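Extracellular ligand-binding receptor (Verminephrobacter eiseniae, PDB 4M88) probably binds an amino acid or a similar small solute outside the cytoplasm and delivers it to an ABC transporter. Local coordinates at residues G103-E108 / L151-S156; G124-I129 / M158-E163; Q193-G198 / R219-T224. All blocks are in the same frame, centred on the assembly; numbering follows the deposited sequence.

In the fold
Contacts 1 and 2 sit side by side and share helix 152-166. Contact 1 is a surface contact between the two lobes of the binding protein. It joins a loop to the start of that helix through small side chains and a water. Contact 2 lies about two turns further along, is partly buried and purely apolar. It packs the helix against helix 125-138 within the lobe built on the seven-stranded sheet. Contact 3 belongs to the same lobe, with its centre about 22 Å from that of contact 2. It is partly buried and joins the C-terminal parts of two other helices. Its small apolar touch is backed by backbone capping.

Contact 1: residues G103-E108 / L151-S156; sequences GVPGAE and LPTGTS
Ala107 and Thr153 meet methyl to methyl. Ala107 CB lies 3.7 Å from Thr153 CG2, and both residues point their CB atoms across the contact. The rotation of Thr153 (chi1 52°) sets CG2 beside its own backbone N, facing the loop. OG1 is thereby turned elsewhere and hydrogen-bonds Ser81 OG and a bound glycerol. Pro105, which follows a cis peptide bond, adds a looser touch from its ring, with CG 4.4 Å from Thr153 CG2.

The second meeting is polar. Ser156 has OG anti to its backbone N (chi1 172°), and its hydroxyl faces the amide of Glu108. Ser156 OG is 3.8 Å from Glu108 N, too far for a direct bond, and a water joins the two. That water accepts from Glu108 N at 2.8 Å and lies 3.0 Å from Ser156 OG. Ser156 OG also makes a weak hydrogen bond with Ser109 N. The Glu108 chain bends away, and its OE2 is held by Thr112 OG1.

Glycerol, probably from the crystallisation liquor, bonds Thr153 here and also Asp125, consistent with the cleft between the lobes, where this family binds its ligands. The loop 103-108 follows strand 99-101 of the five-stranded sheet and leads into helix 108-111. Residues 151-156 begin helix 152-166, shortly after strand 143-149 of the seven-stranded sheet.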
ATOM      1  N   GLY A 103      -6.430   0.391   2.880  1.00 14.36           N
ATOM      2  CA  GLY A 103      -6.000  -0.848   3.499  1.00 14.13           C
ATOM      3  C   GLY A 103      -4.739  -1.277   2.781  1.00 17.72           C
ATOM      4  O   GLY A 103      -4.630  -1.111   1.559  1.00 17.44           O
ATOM      5  N   VAL A 104      -3.774  -1.781   3.547  1.00 13.85           N
ATOM      6  CA  VAL A 104      -2.531  -2.318   3.001  1.00 15.03           C
ATOM      7  C   VAL A 104      -2.369  -3.726   3.549  1.00 16.66           C
ATOM      8  O   VAL A 104      -2.394  -3.916   4.761  1.00 16.19           O
ATOM      9  CB  VAL A 104      -1.325  -1.500   3.481  1.00 19.16           C
ATOM     10  CG1 VAL A 104      -0.007  -2.100   2.964  1.00 24.38           C
ATOM     11  CG2 VAL A 104      -1.472  -0.052   3.067  1.00 20.54           C
ATOM     12  N   PRO A 105      -2.163  -4.725   2.675  1.00 17.23           N
ATOM     13  CA  PRO A 105      -1.963  -4.649   1.229  1.00 19.01           C
ATOM     14  C   PRO A 105      -3.275  -4.583   0.475  1.00 18.54           C
ATOM     15  O   PRO A 105      -4.334  -4.880   1.042  1.00 16.43           O
ATOM     16  CB  PRO A 105      -1.293  -5.990   0.920  1.00 23.15           C
ATOM     17  CG  PRO A 105      -1.920  -6.928   1.897  1.00 22.33           C
ATOM     18  CD  PRO A 105      -2.093  -6.114   3.166  1.00 19.23           C
ATOM     19  N   GLY A 106      -3.188  -4.229  -0.805  1.00 16.14           N
ATOM     20  CA  GLY A 106      -4.345  -4.202  -1.680  1.00 14.38           C
ATOM     21  C   GLY A 106      -4.655  -5.553  -2.298  1.00 13.68           C
ATOM     22  O   GLY A 106      -5.041  -5.632  -3.467  1.00 14.96           O
ATOM     23  N   ALA A 107      -4.505  -6.620  -1.518  1.00 15.15           N
ATOM     24  CA  ALA A 107      -4.753  -7.975  -2.017  1.00 15.76           C
ATOM     25  C   ALA A 107      -6.176  -8.114  -2.543  1.00 17.89           C
ATOM     26  O   ALA A 107      -7.118  -7.538  -1.981  1.00 14.33           O
ATOM     27  CB  ALA A 107      -4.479  -9.004  -0.927  1.00 15.72           C
ATOM     28  N   GLU A 108      -6.339  -8.870  -3.624  1.00 13.21           N
ATOM     29  CA  GLU A 108      -7.658  -9.012  -4.227  1.00 16.16           C
ATOM     30  C   GLU A 108      -8.616  -9.669  -3.231  1.00 19.14           C
ATOM     31  O   GLU A 108      -9.796  -9.317  -3.178  1.00 21.26           O
ATOM     32  CB  GLU A 108      -7.581  -9.801  -5.547  1.00 16.83           C
ATOM     33  CG  GLU A 108      -8.896  -9.901  -6.329  1.00 22.56           C
ATOM     34  CD  GLU A 108      -9.465  -8.546  -6.766  1.00 30.61           C
ATOM     35  OE1 GLU A 108      -8.747  -7.521  -6.712  1.00 28.51           O
ATOM     36  OE2 GLU A 108     -10.652  -8.506  -7.166  1.00 25.58           O
ATOM     37  N   LEU A 151       1.286 -17.253   2.475  1.00 18.11           N
ATOM     38  CA  LEU A 151       0.356 -16.505   3.304  1.00 26.78           C
ATOM     39  C   LEU A 151      -0.900 -16.419   2.445  1.00 25.83           C
ATOM     40  O   LEU A 151      -0.794 -16.473   1.220  1.00 22.48           O
ATOM     41  CB  LEU A 151       0.919 -15.102   3.503  1.00 35.85           C
ATOM     42  CG  LEU A 151       0.545 -14.310   4.740  1.00 42.72           C
ATOM     43  CD1 LEU A 151       0.971 -15.101   5.957  1.00 49.28           C
ATOM     44  CD2 LEU A 151       1.220 -12.947   4.708  1.00 37.68           C
ATOM     45  N   PRO A 152      -2.090 -16.288   3.062  1.00 24.83           N
ATOM     46  CA  PRO A 152      -3.304 -16.172   2.239  1.00 25.49           C
ATOM     47  C   PRO A 152      -3.256 -15.066   1.174  1.00 25.12           C
ATOM     48  O   PRO A 152      -3.678 -15.319   0.042  1.00 23.50           O
ATOM     49  CB  PRO A 152      -4.393 -15.877   3.270  1.00 28.91           C
ATOM     50  CG  PRO A 152      -3.926 -16.608   4.496  1.00 31.03           C
ATOM     51  CD  PRO A 152      -2.410 -16.485   4.489  1.00 26.81           C
ATOM     52  N   THR A 153      -2.765 -13.876   1.519  1.00 21.88           N
ATOM     53  CA  THR A 153      -2.671 -12.785   0.546  1.00 24.32           C
ATOM     54  C   THR A 153      -1.588 -13.019  -0.515  1.00 27.96           C
ATOM     55  O   THR A 153      -1.650 -12.459  -1.618  1.00 22.88           O
ATOM     56  CB  THR A 153      -2.409 -11.441   1.227  1.00 26.79           C
ATOM     57  OG1 THR A 153      -1.282 -11.560   2.105  1.00 25.04           O
ATOM     58  CG2 THR A 153      -3.637 -11.011   2.014  1.00 29.72           C
ATOM     59  N   GLY A 154      -0.591 -13.829  -0.168  1.00 28.01           N
ATOM     60  CA  GLY A 154       0.427 -14.234  -1.125  1.00 24.86           C
ATOM     61  C   GLY A 154      -0.154 -15.206  -2.130  1.00 22.86           C
ATOM     62  O   GLY A 154       0.081 -15.083  -3.333  1.00 21.60           O
ATOM     63  N   THR A 155      -0.905 -16.185  -1.630  1.00 20.53           N
ATOM     64  CA  THR A 155      -1.605 -17.135  -2.492  1.00 24.57           C
ATOM     65  C   THR A 155      -2.608 -16.401  -3.390  1.00 23.52           C
ATOM     66  O   THR A 155      -2.792 -16.755  -4.561  1.00 20.13           O
ATOM     67  CB  THR A 155      -2.342 -18.199  -1.664  1.00 29.08           C
ATOM     68  OG1 THR A 155      -1.394 -18.928  -0.873  1.00 28.76           O
ATOM     69  CG2 THR A 155      -3.081 -19.173  -2.573  1.00 31.75           C
ATOM     70  N   SER A 156      -3.251 -15.376  -2.835  1.00 23.45           N
ATOM     71  CA  SER A 156      -4.183 -14.553  -3.603  1.00 24.81           C
ATOM     72  C   SER A 156      -3.439 -13.862  -4.732  1.00 18.27           C
ATOM     73  O   SER A 156      -3.912 -13.836  -5.865  1.00 18.93           O
ATOM     74  CB  SER A 156      -4.871 -13.508  -2.713  1.00 26.27           C
ATOM     75  OG  SER A 156      -5.629 -12.585  -3.486  1.00 20.49           O
TER
HETATM   76  O   HOH W   1      -4.159 -10.283  -4.754  1.00 19.18           O

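Contact 2: residues G124-I129 / M158-E163; sequences GDKQEI and MAVVQE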
ATOM      1  N   GLY A 124      -5.458  -1.653  -6.521  1.00 14.24           N
ATOM      2  CA  GLY A 124      -5.323  -2.997  -5.988  1.00 13.79           C
ATOM      3  C   GLY A 124      -4.141  -3.773  -6.554  1.00 17.23           C
ATOM      4  O   GLY A 124      -3.627  -3.438  -7.625  1.00 15.69           O
ATOM      5  N   ASP A 125      -3.713  -4.800  -5.818  1.00 16.40           N
ATOM      6  CA  ASP A 125      -2.684  -5.724  -6.281  1.00 13.75           C
ATOM      7  C   ASP A 125      -3.030  -6.288  -7.652  1.00 12.10           C
ATOM      8  O   ASP A 125      -2.137  -6.516  -8.465  1.00 14.04           O
ATOM      9  CB  ASP A 125      -2.497  -6.879  -5.283  1.00 14.13           C
ATOM     10  CG  ASP A 125      -1.717  -6.464  -4.042  1.00 18.74           C
ATOM     11  OD1 ASP A 125      -1.396  -5.263  -3.914  1.00 18.53           O
ATOM     12  OD2 ASP A 125      -1.444  -7.349  -3.192  1.00 20.56           O
ATOM     13  N   LYS A 126      -4.318  -6.497  -7.927  1.00 14.32           N
ATOM     14  CA  LYS A 126      -4.690  -7.121  -9.199  1.00 14.18           C
ATOM     15  C   LYS A 126      -4.304  -6.244 -10.385  1.00 15.18           C
ATOM     16  O   LYS A 126      -3.712  -6.709 -11.371  1.00 14.09           O
ATOM     17  CB  LYS A 126      -6.183  -7.448  -9.229  1.00 16.17           C
ATOM     18  CG  LYS A 126      -6.649  -8.105 -10.524  1.00 16.18           C
ATOM     19  CD  LYS A 126      -8.057  -8.668 -10.389  1.00 20.83           C
ATOM     20  CE  LYS A 126      -8.588  -9.110 -11.748  1.00 27.55           C
ATOM     21  NZ  LYS A 126      -9.788  -9.964 -11.585  1.00 34.81           N
ATOM     22  N   GLN A 127      -4.622  -4.961 -10.286  1.00 14.21           N
ATOM     23  CA  GLN A 127      -4.283  -4.046 -11.363  1.00 13.28           C
ATOM     24  C   GLN A 127      -2.780  -3.861 -11.453  1.00 13.12           C
ATOM     25  O   GLN A 127      -2.231  -3.764 -12.551  1.00 16.30           O
ATOM     26  CB  GLN A 127      -4.955  -2.703 -11.172  1.00 14.93           C
ATOM     27  CG  GLN A 127      -4.918  -1.877 -12.445  1.00 18.56           C
ATOM     28  CD  GLN A 127      -5.295  -0.439 -12.204  1.00 20.66           C
ATOM     29  OE1 GLN A 127      -5.838  -0.092 -11.155  1.00 22.34           O
ATOM     30  NE2 GLN A 127      -5.008   0.412 -13.177  1.00 16.63           N
ATOM     31  N   GLU A 128      -2.104  -3.809 -10.311  1.00 12.66           N
ATOM     32  CA  GLU A 128      -0.642  -3.726 -10.332  1.00 12.67           C
ATOM     33  C   GLU A 128      -0.000  -4.941 -11.009  1.00 12.70           C
ATOM     34  O   GLU A 128       0.944  -4.802 -11.794  1.00 14.25           O
ATOM     35  CB  GLU A 128      -0.084  -3.550  -8.919  1.00 12.31           C
ATOM     36  CG  GLU A 128      -0.513  -2.229  -8.292  1.00 12.38           C
ATOM     37  CD  GLU A 128       0.338  -1.832  -7.096  1.00 27.52           C
ATOM     38  OE1 GLU A 128       1.079  -2.696  -6.572  1.00 24.94           O
ATOM     39  OE2 GLU A 128       0.269  -0.647  -6.692  1.00 26.93           O
ATOM     40  N   ILE A 129      -0.498  -6.128 -10.686  1.00 12.44           N
ATOM     41  CA  ILE A 129       0.012  -7.363 -11.287  1.00 12.52           C
ATOM     42  C   ILE A 129      -0.282  -7.446 -12.790  1.00 13.02           C
ATOM     43  O   ILE A 129       0.567  -7.907 -13.573  1.00 14.86           O
ATOM     44  CB  ILE A 129      -0.550  -8.592 -10.545  1.00 12.31           C
ATOM     45  CG1 ILE A 129       0.173  -8.759  -9.200  1.00 12.71           C
ATOM     46  CG2 ILE A 129      -0.385  -9.856 -11.370  1.00 13.98           C
ATOM     47  CD1 ILE A 129      -0.571  -9.663  -8.218  1.00 15.26           C
HETATM   48  N   MSE A 158      -0.645 -14.886  -6.082  1.00 16.90           N
HETATM   49  CA  MSE A 158      -0.190 -15.895  -7.036  1.00 18.23           C
HETATM   50  C   MSE A 158      -1.317 -16.271  -7.994  1.00 16.44           C
HETATM   51  O   MSE A 158      -1.101 -16.424  -9.196  1.00 18.41           O
HETATM   52  CB  MSE A 158       0.314 -17.135  -6.294  1.00 21.14           C
HETATM   53  CG  MSE A 158       0.926 -18.176  -7.202  1.00 19.69           C
HETATM   54 SE   MSE A 158       2.556 -17.479  -8.027  0.70 28.00          SE
HETATM   55  CE  MSE A 158       2.125 -17.886  -9.872  1.00 19.87           C
ATOM     56  N   ALA A 159      -2.527 -16.414  -7.466  1.00 14.33           N
ATOM     57  CA  ALA A 159      -3.674 -16.742  -8.315  1.00 17.71           C
ATOM     58  C   ALA A 159      -3.943 -15.615  -9.304  1.00 18.19           C
ATOM     59  O   ALA A 159      -4.321 -15.865 -10.448  1.00 21.47           O
ATOM     60  CB  ALA A 159      -4.922 -17.015  -7.470  1.00 21.48           C
ATOM     61  N   VAL A 160      -3.761 -14.374  -8.858  1.00 14.74           N
ATOM     62  CA  VAL A 160      -3.956 -13.228  -9.740  1.00 15.57           C
ATOM     63  C   VAL A 160      -2.925 -13.227 -10.867  1.00 14.22           C
ATOM     64  O   VAL A 160      -3.269 -12.970 -12.025  1.00 16.74           O
ATOM     65  CB  VAL A 160      -3.929 -11.895  -8.949  1.00 17.19           C
ATOM     66  CG1 VAL A 160      -3.831 -10.711  -9.886  1.00 17.98           C
ATOM     67  CG2 VAL A 160      -5.183 -11.782  -8.090  1.00 17.80           C
ATOM     68  N   VAL A 161      -1.669 -13.526 -10.537  1.00 13.07           N
ATOM     69  CA  VAL A 161      -0.626 -13.621 -11.557  1.00 13.17           C
ATOM     70  C   VAL A 161      -0.990 -14.686 -12.582  1.00 18.12           C
ATOM     71  O   VAL A 161      -0.877 -14.459 -13.782  1.00 13.97           O
ATOM     72  CB  VAL A 161       0.784 -13.920 -10.971  1.00 16.24           C
ATOM     73  CG1 VAL A 161       1.816 -13.873 -12.085  1.00 16.10           C
ATOM     74  CG2 VAL A 161       1.157 -12.898  -9.912  1.00 16.06           C
ATOM     75  N   GLN A 162      -1.449 -15.847 -12.116  1.00 14.03           N
ATOM     76  CA  GLN A 162      -1.786 -16.930 -13.046  1.00 14.69           C
ATOM     77  C   GLN A 162      -2.886 -16.498 -14.012  1.00 20.12           C
ATOM     78  O   GLN A 162      -2.827 -16.799 -15.209  1.00 15.57           O
ATOM     79  CB  GLN A 162      -2.217 -18.192 -12.286  1.00 16.78           C
ATOM     80  CG  GLN A 162      -1.118 -18.791 -11.419  1.00 27.16           C
ATOM     81  CD  GLN A 162      -1.612 -19.957 -10.568  1.00 33.95           C
ATOM     82  OE1 GLN A 162      -2.815 -20.162 -10.414  1.00 41.35           O
ATOM     83  NE2 GLN A 162      -0.679 -20.725 -10.015  1.00 28.63           N
ATOM     84  N   GLU A 163      -3.888 -15.787 -13.502  1.00 15.00           N
ATOM     85  CA  GLU A 163      -4.995 -15.345 -14.351  1.00 22.09           C
ATOM     86  C   GLU A 163      -4.532 -14.246 -15.320  1.00 21.84           C
ATOM     87  O   GLU A 163      -4.950 -14.209 -16.482  1.00 20.64           O
ATOM     88  CB  GLU A 163      -6.161 -14.844 -13.500  1.00 25.99           C
ATOM     89  CG  GLU A 163      -7.336 -14.301 -14.308  1.00 39.48           C
ATOM     90  CD  GLU A 163      -8.112 -15.383 -15.057  1.00 51.13           C
ATOM     91  OE1 GLU A 163      -7.893 -16.587 -14.791  1.00 53.83           O
ATOM     92  OE2 GLU A 163      -8.947 -15.021 -15.916  1.00 56.05           O
TER
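Ile129 and Val160 carry the packing of two neighbouring helices, 125-138 and 152-166, in an alpha/beta/alpha sandwich lobe. The two helices flank strand 143-149 in sequence and run in roughly the same direction. Their short segments cross at -42°, with axes 9.6 Å apart at the closest approach. No hydrogen bond passes between the two segments; branched apolar side chains make the fit.

Val160 points toward the other helix and lies in the middle of the contact. Its CG1, anti to the backbone N (chi1 168°), is the branch that does the work. It lies 3.8 Å from Ile129 CD1, and the two side chains cross at a slant. Ile129 uses both of its branches. CD1 lies by Val160, and CG2 meets Val161 CG2 at 3.7 Å, with those side chains crossing at about a right angle. CD1 is also 4.0 Å from Val161 CG2, which places Ile129 against both valines. With an alanine in place of Ile129, a gap would probably open beside Val160 CG1 and Val161 CG2, since no carbon beyond CB would remain to fill it.

On the sheet side, Ile129 and Val161 both rest on Ile205 of strand 201-205, so the helices lie on one face of the seven-stranded sheet. Lys126 closes the outer edge with an extended chain. Its NZ is 6.7 Å from Glu163 OE2, too far for a salt bridge. The lysine contributes through its backbone and aliphatic part instead: Val160 CG1 sits 3.8 Å from Lys126 CA and 3.9 Å from Lys126 CG.

Contact 3: residues Q193-G198 / R219-T224; sequences QIAALG and RKADVT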
ATOM      1  N   GLN A 193      15.894 -22.520  -6.448  1.00 15.01           N
ATOM      2  CA  GLN A 193      14.923 -23.092  -7.386  1.00 15.85           C
ATOM      3  C   GLN A 193      14.654 -22.129  -8.535  1.00 13.24           C
ATOM      4  O   GLN A 193      14.654 -22.525  -9.699  1.00 18.70           O
ATOM      5  CB  GLN A 193      13.608 -23.442  -6.679  1.00 17.99           C
ATOM      6  CG  GLN A 193      12.434 -23.754  -7.630  1.00 22.78           C
ATOM      7  CD  GLN A 193      12.409 -25.199  -8.136  1.00 31.72           C
ATOM      8  OE1 GLN A 193      13.306 -25.989  -7.846  1.00 34.85           O
ATOM      9  NE2 GLN A 193      11.371 -25.544  -8.897  1.00 28.26           N
ATOM     10  N   ILE A 194      14.434 -20.859  -8.205  1.00 11.32           N
ATOM     11  CA  ILE A 194      14.159 -19.855  -9.235  1.00 12.20           C
ATOM     12  C   ILE A 194      15.348 -19.697 -10.176  1.00 15.04           C
ATOM     13  O   ILE A 194      15.184 -19.568 -11.390  1.00 15.36           O
ATOM     14  CB  ILE A 194      13.740 -18.518  -8.610  1.00 12.76           C
ATOM     15  CG1 ILE A 194      12.347 -18.678  -7.997  1.00 18.07           C
ATOM     16  CG2 ILE A 194      13.755 -17.378  -9.653  1.00 11.42           C
ATOM     17  CD1 ILE A 194      11.901 -17.531  -7.153  1.00 25.95           C
ATOM     18  N   ALA A 195      16.550 -19.755  -9.623  1.00 14.41           N
ATOM     19  CA  ALA A 195      17.763 -19.625 -10.424  1.00 14.05           C
ATOM     20  C   ALA A 195      17.883 -20.725 -11.471  1.00 19.28           C
ATOM     21  O   ALA A 195      18.543 -20.548 -12.495  1.00 24.35           O
ATOM     22  CB  ALA A 195      18.987 -19.614  -9.530  1.00 15.09           C
ATOM     23  N   ALA A 196      17.249 -21.861 -11.211  1.00 17.37           N
ATOM     24  CA  ALA A 196      17.338 -23.006 -12.105  1.00 20.17           C
ATOM     25  C   ALA A 196      16.323 -22.972 -13.252  1.00 20.91           C
ATOM     26  O   ALA A 196      16.365 -23.830 -14.130  1.00 23.51           O
ATOM     27  CB  ALA A 196      17.196 -24.297 -11.316  1.00 21.67           C
ATOM     28  N   LEU A 197      15.433 -21.982 -13.255  1.00 18.64           N
ATOM     29  CA  LEU A 197      14.285 -21.977 -14.174  1.00 21.14           C
ATOM     30  C   LEU A 197      14.517 -21.348 -15.547  1.00 24.96           C
ATOM     31  O   LEU A 197      13.758 -21.605 -16.479  1.00 26.62           O
ATOM     32  CB  LEU A 197      13.085 -21.295 -13.516  1.00 24.25           C
ATOM     33  CG  LEU A 197      12.616 -21.969 -12.234  1.00 22.78           C
ATOM     34  CD1 LEU A 197      11.348 -21.324 -11.711  1.00 17.50           C
ATOM     35  CD2 LEU A 197      12.402 -23.430 -12.504  1.00 20.64           C
ATOM     36  N   GLY A 198      15.539 -20.512 -15.677  1.00 22.15           N
ATOM     37  CA  GLY A 198      15.758 -19.815 -16.936  1.00 23.62           C
ATOM     38  C   GLY A 198      14.659 -18.809 -17.237  1.00 26.20           C
ATOM     39  O   GLY A 198      14.331 -18.552 -18.401  1.00 30.57           O
ATOM     40  N   ARG A 219      19.360 -12.121  -5.580  1.00 10.69           N
ATOM     41  CA  ARG A 219      20.652 -11.587  -6.014  1.00 10.73           C
ATOM     42  C   ARG A 219      21.802 -12.494  -5.568  1.00 16.47           C
ATOM     43  O   ARG A 219      22.731 -12.760  -6.334  1.00 16.29           O
ATOM     44  CB  ARG A 219      20.881 -10.158  -5.492  1.00 13.72           C
ATOM     45  CG  ARG A 219      19.978  -9.095  -6.085  1.00 15.26           C
ATOM     46  CD  ARG A 219      19.792  -9.243  -7.576  1.00 16.57           C
ATOM     47  NE  ARG A 219      19.200  -8.039  -8.157  1.00 15.39           N
ATOM     48  CZ  ARG A 219      18.558  -7.998  -9.326  1.00 18.19           C
ATOM     49  NH1 ARG A 219      18.404  -9.102 -10.060  1.00 13.44           N
ATOM     50  NH2 ARG A 219      18.071  -6.845  -9.770  1.00 16.91           N
ATOM     51  N   LYS A 220      21.723 -12.991  -4.336  1.00 17.68           N
ATOM     52  CA  LYS A 220      22.741 -13.913  -3.825  1.00 21.49           C
ATOM     53  C   LYS A 220      22.762 -15.250  -4.573  1.00 20.18           C
ATOM     54  O   LYS A 220      23.793 -15.917  -4.629  1.00 22.26           O
ATOM     55  CB  LYS A 220      22.543 -14.162  -2.333  1.00 22.46           C
ATOM     56  CG  LYS A 220      23.171 -13.093  -1.474  1.00 33.85           C
ATOM     57  CD  LYS A 220      23.141 -13.473  -0.004  1.00 36.63           C
ATOM     58  CE  LYS A 220      24.188 -12.696   0.778  1.00 40.66           C
ATOM     59  NZ  LYS A 220      23.921 -12.766   2.245  1.00 43.49           N
ATOM     60  N   ALA A 221      21.625 -15.634  -5.149  1.00 18.25           N
ATOM     61  CA  ALA A 221      21.559 -16.853  -5.952  1.00 17.21           C
ATOM     62  C   ALA A 221      21.928 -16.577  -7.409  1.00 18.84           C
ATOM     63  O   ALA A 221      21.723 -17.427  -8.271  1.00 21.92           O
ATOM     64  CB  ALA A 221      20.184 -17.494  -5.859  1.00 14.25           C
ATOM     65  N   ASP A 222      22.487 -15.393  -7.659  1.00 16.74           N
ATOM     66  CA  ASP A 222      22.932 -14.961  -8.988  1.00 20.55           C
ATOM     67  C   ASP A 222      21.772 -14.837  -9.971  1.00 19.72           C
ATOM     68  O   ASP A 222      21.933 -15.076 -11.173  1.00 20.92           O
ATOM     69  CB  ASP A 222      24.022 -15.887  -9.551  1.00 27.64           C
ATOM     70  CG  ASP A 222      25.308 -15.863  -8.719  1.00 42.39           C
ATOM     71  OD1 ASP A 222      25.622 -14.809  -8.127  1.00 49.96           O
ATOM     72  OD2 ASP A 222      26.007 -16.902  -8.673  1.00 47.11           O
ATOM     73  N   VAL A 223      20.599 -14.478  -9.463  1.00 12.43           N
ATOM     74  CA  VAL A 223      19.501 -14.120 -10.347  1.00 10.86           C
ATOM     75  C   VAL A 223      19.700 -12.644 -10.666  1.00 13.53           C
ATOM     76  O   VAL A 223      19.378 -11.777  -9.851  1.00 19.32           O
ATOM     77  CB  VAL A 223      18.133 -14.372  -9.699  1.00 13.48           C
ATOM     78  CG1 VAL A 223      17.007 -13.907 -10.623  1.00 15.89           C
ATOM     79  CG2 VAL A 223      17.975 -15.846  -9.409  1.00 15.10           C
ATOM     80  N   THR A 224      20.277 -12.374 -11.835  1.00 11.31           N
ATOM     81  CA  THR A 224      20.609 -11.015 -12.246  1.00 19.22           C
ATOM     82  C   THR A 224      19.508 -10.401 -13.113  1.00 20.05           C
ATOM     83  O   THR A 224      19.591  -9.232 -13.501  1.00 18.78           O
ATOM     84  CB  THR A 224      21.916 -11.008 -13.036  1.00 20.94           C
ATOM     85  OG1 THR A 224      21.799 -11.914 -14.136  1.00 22.05           O
ATOM     86  CG2 THR A 224      23.063 -11.472 -12.151  1.00 26.60           C
TER
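A Schellman motif that ends helix 208-220 brings Ala221 and Val223 against Ala195 of helix 184-195. Asp222 is the C-prime residue and has positive phi (64°). Its N bonds Arg219 O at 3.0 Å, while Val223 N bonds Leu218 O. The chain turns back here, and Ala221 and Val223 both point toward the other segment.

The methyl of Ala195 takes most of the contact from the other side. Its CB lies 3.7 Å from Ala221 O, a packing contact with the carbonyl oxygen. The two alanine methyls are looser, with Ala195 CB 4.4 Å from Ala221 CB. Val223 adds the main apolar touch. Its CG2 is anti to the carbonyl carbon, and in this rotation it reaches Ala195 CB and Ala195 CA, both at 3.9 Å. Ile194 adds a looser touch, with CG2 4.5 Å from Val223 CG2.

Behind the contact, Arg219 ties down the turn. Its NH1 donates to Val223 O at 2.9 Å, with an N-H...O angle of 157°. The oxygen lies at the guanidinium edge and in its plane. The donor sits 22° off the carbonyl plane. NH1 also bonds Gln225 O, and NE bonds Gly246 O, so backbone oxygens fix the rotation of this flat group.

Ile194 and Val223 both lean on Leu218 of helix 208-220 and on Val202 of strand 201-205. Ile194 also touches Val178 of strand 174-180. The contact therefore joins the C-terminal parts of the helices before and after strand 201-205, against the seven-stranded sheet.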